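Long-range contacts in 3-dehydroquinate dehydratase (PDB 4H3D), which catalyses the cis-dehydration of 3-dehydroquinate to 3-dehydroshikimate through an imine intermediate, the third step of the chorismate pathway: residues T84-V89 against D118-M123; V88-E93 against S145-N150. One frame throughout, in Å; residues are numbered along the deposited sequence. Where two conformers were deposited one is given.

Contact 1 of 2, residues T84-V89 against D118-M123; sequences TFRSVV and DVELFM. With SHL (5-hydroxy-6-methyl-4-oxo-4H-pyran-2-carboxylic acid), chain I.
R86 carries three charged hydrogen bonds from its guanidinium to D118 and E120, and the three residues form one salt-bridge network. D118 is gripped end-on: NH2 of R86 reaches D118 OD2 at 2.8 Å, and NH1 of R86 reaches D118 OD1 at 3.0 Å. Both oxygens lie close to the guanidinium plane, yet the carboxylate is turned about 55° against it, so the nitrogens meet it from above its own plane. NH1 of R86 also donates to OE2 of E120 (3.1 Å), again in the guanidinium plane, but onto the anti lone pair of OE2. The arginine leaves its backbone with CG anti to N (chi1 -177°), then bends at chi2 and chi3, which folds the head back over T84; CG2 of T84 covers part of one guanidinium face.

S87 binds both carboxylate oxygens of E120: the backbone N of S87 donates almost straight to the syn lone pair of E120 OE2 (2.8 Å), while OG of S87 donates to E120 OE1 (2.8 Å). OE2 thus accepts from both R86 and S87, which fixes the rotation of the carboxylate.

Packing and water complete the contact near the strand ends. OG1 of T84 lies 3.3 Å from CB of D118 and has its own hydrogen bond to E50. One water links F85 N with D118 O; a second joins F85 O to the same carbonyl.

NH2 of R86 makes a further, more bent hydrogen bond to OAC of the bound pyranone (3.2 Å, 141°). In this TIM barrel, D118 and E120 are thus consistent with a second shell that positions a substrate-binding arginine, holding its guanidinium where NH2 can also meet the ligand.

Contact 2 of 2, residues V88-E93 against S145-N150; sequences VVEGGE and SNHDFN. With SHL (5-hydroxy-6-methyl-4-oxo-4H-pyran-2-carboxylic acid), chain I; ACT (acetate ion), chain J.
H147, the proton donor/acceptor of the active site, is held between E90 and the bound pyranone, one ring nitrogen to each. ND1 donates to OE1 of E90 over a very short 2.5 Å, nearly straight at 169°; the oxygen lies in the imidazole plane and uses its anti lone pair, although the carboxylate is turned 68° against the ring. NE2 is 2.5 Å from OAC of the ligand in a hydrogen bond whose donor may be either partner. CG of H147 lies anti to the carbonyl carbon (chi1 -54°), which brings the ring up to the loop; its ND1 edge meets E90 and its NE2 edge the ligand.

The carbonyl O of E90 also lies over one face of the H147 ring, toward the rim. That same E90 O is 3.3 Å from F149 CE1, at the edge of the phenyl ring. G91 follows with a backbone conformation that calls for glycine, and passes close to that ring.

Farther out, a water lies beside OE2 of E90, at a doubtfully short distance; it donates to the carbonyl O of S145 (2.8 Å) and accepts from ND2 of N146 (3.2 Å), whose OD1 is bound by R161. Past H147, D148 OD1 accepts from N150 N (2.9 Å) in an Asx turn, and the N-H of F149 donates to an acetate oxygen (2.8 Å), the acetate probably coming from the crystallisation liquor.

The loop between strand 81-84 and helix 98-110 thus folds over the C-terminal end of strand 141-148, which is bordered in the parallel barrel sheet by strands 116-120 and 172-177.

Overall arrangement
Contacts 1 and 2 start from one stretch, 84-93, at the end of strand 81-84 and in the loop after it, and share V88 and V89; their centres are 8 Å apart. Contact 1 ties its first half to strand 116-120, contact 2 its second half to the neighbouring strand 141-148. They meet directly where D118 OD1 and S145 OG probably share a hydrogen bond (2.8 Å), where S87 O and G92 N do likewise (2.8 Å), and where NE of R86 packs 3.4 Å from CE1 of H147. R86 and H147 reach the same ligand oxygen, OAC, while R217 and Q240 also hydrogen-bond to the ligand. K174, the Schiff-base lysine, lies beside S145.

Contact 1 of 2, residues T84-V89 against D118-M123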
loop_
_atom_site.group_PDB
_atom_site.type_symbol
_atom_site.label_atom_id
_atom_site.label_comp_id
_atom_site.label_asym_id
_atom_site.label_seq_id
_atom_site.Cartn_x
_atom_site.Cartn_y
_atom_site.Cartn_z
ATOM N N THR B 84 21.683 -4.063 -16.160
ATOM C CA THR B 84 21.611 -5.203 -15.244
ATOM C C THR B 84 21.716 -6.553 -15.951
ATOM O O THR B 84 20.853 -6.906 -16.746
ATOM C CB THR B 84 20.247 -5.239 -14.451
ATOM O OG1 THR B 84 20.073 -4.022 -13.697
ATOM C CG2 THR B 84 20.210 -6.457 -13.468
ATOM N N PHE B 85 22.775 -7.309 -15.657
ATOM C CA PHE B 85 22.833 -8.714 -16.077
ATOM C C PHE B 85 22.485 -9.498 -14.815
ATOM O O PHE B 85 23.284 -9.553 -13.875
ATOM C CB PHE B 85 24.209 -9.168 -16.597
ATOM C CG PHE B 85 24.209 -10.616 -17.085
ATOM C CD1 PHE B 85 24.245 -11.668 -16.192
ATOM C CD2 PHE B 85 24.110 -10.901 -18.431
ATOM C CE1 PHE B 85 24.197 -12.987 -16.647
ATOM C CE2 PHE B 85 24.070 -12.198 -18.879
ATOM C CZ PHE B 85 24.113 -13.236 -17.990
ATOM N N ARG B 86 21.262 -10.033 -14.769
ATOM C CA ARG B 86 20.775 -10.819 -13.639
ATOM C C ARG B 86 21.214 -12.261 -13.848
ATOM O O ARG B 86 20.881 -12.873 -14.856
ATOM C CB ARG B 86 19.239 -10.713 -13.570
ATOM C CG ARG B 86 18.599 -11.417 -12.393
ATOM C CD ARG B 86 19.089 -10.899 -11.014
ATOM N NE ARG B 86 18.689 -9.518 -10.738
ATOM C CZ ARG B 86 19.518 -8.500 -10.501
ATOM N NH1 ARG B 86 20.839 -8.684 -10.459
ATOM N NH2 ARG B 86 19.015 -7.295 -10.251
ATOM N N SER B 87 21.994 -12.798 -12.917
ATOM C CA SER B 87 22.504 -14.152 -13.076
ATOM C C SER B 87 21.420 -15.200 -12.805
ATOM O O SER B 87 20.406 -14.936 -12.133
ATOM C CB SER B 87 23.728 -14.388 -12.168
ATOM O OG SER B 87 23.322 -14.650 -10.839
ATOM N N VAL B 88 21.643 -16.387 -13.348
ATOM C CA VAL B 88 20.714 -17.503 -13.212
ATOM C C VAL B 88 20.383 -17.809 -11.763
ATOM O O VAL B 88 19.228 -18.050 -11.430
ATOM C CB VAL B 88 21.269 -18.772 -13.902
ATOM C CG1 VAL B 88 20.423 -20.007 -13.552
ATOM C CG2 VAL B 88 21.345 -18.564 -15.424
ATOM N N VAL B 89 21.381 -17.755 -10.887
ATOM C CA VAL B 89 21.149 -18.095 -9.487
ATOM C C VAL B 89 20.209 -17.104 -8.811
ATOM O O VAL B 89 19.590 -17.433 -7.812
ATOM C CB VAL B 89 22.468 -18.207 -8.678
ATOM C CG1 VAL B 89 23.431 -19.132 -9.387
ATOM C CG2 VAL B 89 23.093 -16.848 -8.458
ATOM N N ASP B 118 23.865 -2.793 -12.035
ATOM C CA ASP B 118 23.460 -3.633 -10.902
ATOM C C ASP B 118 24.437 -4.798 -10.805
ATOM O O ASP B 118 24.582 -5.574 -11.758
ATOM C CB ASP B 118 21.997 -4.105 -11.077
ATOM C CG ASP B 118 21.539 -5.118 -10.000
ATOM O OD1 ASP B 118 22.271 -6.092 -9.745
ATOM O OD2 ASP B 118 20.403 -4.979 -9.474
ATOM N N VAL B 119 25.146 -4.884 -9.676
ATOM C CA VAL B 119 26.073 -5.981 -9.441
ATOM C C VAL B 119 25.587 -6.798 -8.223
ATOM O O VAL B 119 25.151 -6.249 -7.231
ATOM C CB VAL B 119 27.539 -5.484 -9.265
ATOM C CG1 VAL B 119 27.941 -4.592 -10.455
ATOM C CG2 VAL B 119 27.712 -4.742 -8.006
ATOM N N GLU B 120 25.679 -8.113 -8.319
ATOM C CA GLU B 120 25.173 -9.002 -7.279
ATOM C C GLU B 120 26.162 -9.253 -6.136
ATOM O O GLU B 120 27.301 -9.651 -6.380
ATOM C CB GLU B 120 24.773 -10.325 -7.933
ATOM C CG GLU B 120 23.590 -10.181 -8.817
ATOM C CD GLU B 120 23.457 -11.299 -9.834
ATOM O OE1 GLU B 120 24.320 -12.207 -9.852
ATOM O OE2 GLU B 120 22.494 -11.254 -10.622
ATOM N N LEU B 121 25.703 -9.033 -4.896
ATOM C CA LEU B 121 26.497 -9.288 -3.679
ATOM C C LEU B 121 27.153 -10.688 -3.697
ATOM O O LEU B 121 28.306 -10.865 -3.300
ATOM C CB LEU B 121 25.592 -9.194 -2.451
ATOM C CG LEU B 121 26.253 -9.378 -1.084
ATOM C CD1 LEU B 121 27.306 -8.298 -0.836
ATOM C CD2 LEU B 121 25.208 -9.385 0.017
ATOM N N PHE B 122 26.395 -11.658 -4.168
ATOM C CA PHE B 122 26.792 -13.051 -4.161
ATOM C C PHE B 122 28.002 -13.380 -5.073
ATOM O O PHE B 122 28.609 -14.436 -4.939
ATOM C CB PHE B 122 25.561 -13.935 -4.501
ATOM C CG PHE B 122 25.614 -15.312 -3.897
ATOM C CD1 PHE B 122 25.532 -15.470 -2.514
ATOM C CD2 PHE B 122 25.680 -16.442 -4.686
ATOM C CE1 PHE B 122 25.554 -16.717 -1.935
ATOM C CE2 PHE B 122 25.711 -17.703 -4.114
ATOM C CZ PHE B 122 25.649 -17.846 -2.735
ATOM N N MET B 123 28.332 -12.472 -5.991
ATOM C CA MET B 123 29.505 -12.648 -6.857
ATOM C C MET B 123 30.809 -12.605 -6.051
ATOM O O MET B 123 31.841 -13.089 -6.507
ATOM C CB MET B 123 29.521 -11.587 -7.965
ATOM C CG MET B 123 28.401 -11.755 -8.963
ATOM S SD MET B 123 28.552 -13.280 -9.904
ATOM C CE MET B 123 30.088 -12.988 -10.766
HETATM O OAD SHL I . 10.237 -5.865 -9.655
HETATM C CAH SHL I . 10.640 -7.013 -9.339
HETATM O OAA SHL I . 9.837 -7.976 -9.236
HETATM C CAK SHL I . 12.056 -7.207 -9.101
HETATM O OAG SHL I . 12.926 -6.073 -9.226
HETATM C CAF SHL I . 14.321 -6.277 -9.192
HETATM C CAL SHL I . 15.136 -5.224 -9.447
HETATM C CAJ SHL I . 14.759 -7.541 -9.008
HETATM O OAC SHL I . 16.068 -7.780 -8.996
HETATM C CAI SHL I . 13.891 -8.580 -8.826
HETATM C CAE SHL I . 12.562 -8.419 -8.865
HETATM O OAB SHL I . 14.358 -9.799 -8.607
HETATM O O HOH W 1 25.129 -6.334 -14.317
HETATM O O HOH W 2 24.063 -8.316 -11.646
#

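Contact 2 of 2, residues V88-E93 against S145-N150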
loop_
_atom_site.group_PDB
_atom_site.type_symbol
_atom_site.label_atom_id
_atom_site.label_comp_id
_atom_site.label_asym_id
_atom_site.label_seq_id
_atom_site.Cartn_x
_atom_site.Cartn_y
_atom_site.Cartn_z
ATOM N N VAL B 88 21.643 -16.387 -13.348
ATOM C CA VAL B 88 20.714 -17.503 -13.212
ATOM C C VAL B 88 20.383 -17.809 -11.763
ATOM O O VAL B 88 19.228 -18.050 -11.430
ATOM C CB VAL B 88 21.269 -18.772 -13.902
ATOM C CG1 VAL B 88 20.423 -20.007 -13.552
ATOM C CG2 VAL B 88 21.345 -18.564 -15.424
ATOM N N VAL B 89 21.381 -17.755 -10.887
ATOM C CA VAL B 89 21.149 -18.095 -9.487
ATOM C C VAL B 89 20.209 -17.104 -8.811
ATOM O O VAL B 89 19.590 -17.433 -7.812
ATOM C CB VAL B 89 22.468 -18.207 -8.678
ATOM C CG1 VAL B 89 23.431 -19.132 -9.387
ATOM C CG2 VAL B 89 23.093 -16.848 -8.458
ATOM N N GLU B 90 20.088 -15.895 -9.361
ATOM C CA GLU B 90 19.197 -14.902 -8.785
ATOM C C GLU B 90 18.005 -14.548 -9.704
ATOM O O GLU B 90 17.488 -13.451 -9.655
ATOM C CB GLU B 90 20.010 -13.673 -8.314
ATOM C CG GLU B 90 21.001 -14.099 -7.211
ATOM C CD GLU B 90 21.599 -12.966 -6.416
ATOM O OE1 GLU B 90 20.898 -11.967 -6.125
ATOM O OE2 GLU B 90 22.787 -13.101 -6.046
ATOM N N GLY B 91 17.590 -15.513 -10.529
ATOM C CA GLY B 91 16.403 -15.380 -11.367
ATOM C C GLY B 91 16.608 -15.111 -12.845
ATOM O O GLY B 91 15.626 -15.006 -13.600
ATOM N N GLY B 92 17.866 -15.042 -13.271
ATOM C CA GLY B 92 18.210 -14.699 -14.643
ATOM C C GLY B 92 17.995 -15.747 -15.705
ATOM O O GLY B 92 17.708 -16.892 -15.418
ATOM N N GLU B 93 18.232 -15.333 -16.946
ATOM C CA GLU B 93 17.960 -16.148 -18.135
ATOM C C GLU B 93 19.139 -16.844 -18.811
ATOM O O GLU B 93 18.929 -17.735 -19.606
ATOM C CB GLU B 93 17.353 -15.216 -19.195
ATOM C CG GLU B 93 16.100 -14.509 -18.733
ATOM C CD GLU B 93 14.918 -15.452 -18.633
ATOM O OE1 GLU B 93 14.772 -16.308 -19.543
ATOM O OE2 GLU B 93 14.131 -15.329 -17.658
ATOM N N SER B 145 23.009 -5.783 -5.441
ATOM C CA SER B 145 21.754 -6.449 -5.153
ATOM C C SER B 145 21.894 -7.845 -4.584
ATOM O O SER B 145 22.917 -8.515 -4.757
ATOM C CB SER B 145 20.907 -6.523 -6.435
ATOM O OG SER B 145 21.517 -7.361 -7.407
ATOM N N ASN B 146 20.839 -8.274 -3.904
ATOM C CA ASN B 146 20.733 -9.629 -3.356
ATOM C C ASN B 146 19.272 -10.056 -3.394
ATOM O O ASN B 146 18.361 -9.243 -3.150
ATOM C CB ASN B 146 21.282 -9.677 -1.938
ATOM C CG ASN B 146 21.207 -11.066 -1.310
ATOM O OD1 ASN B 146 20.567 -11.241 -0.272
ATOM N ND2 ASN B 146 21.830 -12.049 -1.940
ATOM N N HIS B 147 19.046 -11.327 -3.701
ATOM C CA HIS B 147 17.699 -11.880 -3.797
ATOM C C HIS B 147 17.539 -13.186 -3.037
ATOM O O HIS B 147 18.486 -13.976 -2.922
ATOM C CB HIS B 147 17.381 -12.180 -5.250
ATOM C CG HIS B 147 17.574 -11.011 -6.154
ATOM N ND1 HIS B 147 18.816 -10.614 -6.592
ATOM C CD2 HIS B 147 16.683 -10.161 -6.717
ATOM C CE1 HIS B 147 18.686 -9.555 -7.371
ATOM N NE2 HIS B 147 17.399 -9.263 -7.465
ATOM N N ASP B 148 16.351 -13.391 -2.485
ATOM C CA ASP B 148 16.012 -14.660 -1.915
ATOM C C ASP B 148 14.633 -14.954 -2.452
ATOM O O ASP B 148 13.664 -14.219 -2.161
ATOM C CB ASP B 148 16.052 -14.647 -0.396
ATOM C CG ASP B 148 15.953 -16.049 0.201
ATOM O OD1 ASP B 148 15.212 -16.910 -0.347
ATOM O OD2 ASP B 148 16.626 -16.289 1.228
ATOM N N PHE B 149 14.540 -15.991 -3.277
ATOM C CA PHE B 149 13.254 -16.380 -3.873
ATOM C C PHE B 149 12.437 -17.384 -3.071
ATOM O O PHE B 149 11.342 -17.743 -3.481
ATOM C CB PHE B 149 13.469 -16.911 -5.287
ATOM C CG PHE B 149 13.816 -15.860 -6.237
ATOM C CD1 PHE B 149 15.130 -15.492 -6.419
ATOM C CD2 PHE B 149 12.817 -15.188 -6.930
ATOM C CE1 PHE B 149 15.456 -14.473 -7.305
ATOM C CE2 PHE B 149 13.130 -14.166 -7.806
ATOM C CZ PHE B 149 14.449 -13.805 -7.993
ATOM N N ASN B 150 12.949 -17.809 -1.924
ATOM C CA ASN B 150 12.261 -18.834 -1.117
ATOM C C ASN B 150 11.819 -18.396 0.273
ATOM O O ASN B 150 10.939 -19.007 0.859
ATOM C CB ASN B 150 13.182 -20.033 -0.963
ATOM C CG ASN B 150 13.606 -20.609 -2.296
ATOM O OD1 ASN B 150 14.794 -20.754 -2.564
ATOM N ND2 ASN B 150 12.635 -20.901 -3.153
HETATM O OAD SHL I . 10.237 -5.865 -9.655
HETATM C CAH SHL I . 10.640 -7.013 -9.339
HETATM O OAA SHL I . 9.837 -7.976 -9.236
HETATM C CAK SHL I . 12.056 -7.207 -9.101
HETATM O OAG SHL I . 12.926 -6.073 -9.226
HETATM C CAF SHL I . 14.321 -6.277 -9.192
HETATM C CAL SHL I . 15.136 -5.224 -9.447
HETATM C CAJ SHL I . 14.759 -7.541 -9.008
HETATM O OAC SHL I . 16.068 -7.780 -8.996
HETATM C CAI SHL I . 13.891 -8.580 -8.826
HETATM C CAE SHL I . 12.562 -8.419 -8.865
HETATM O OAB SHL I . 14.358 -9.799 -8.607
HETATM C C ACT J . 16.843 -18.902 -3.899
HETATM O O ACT J . 16.715 -17.643 -3.916
HETATM O OXT ACT J . 16.838 -19.437 -2.767
HETATM C CH3 ACT J . 16.976 -19.729 -5.145
HETATM O O HOH W 3 23.441 -11.281 -4.587
#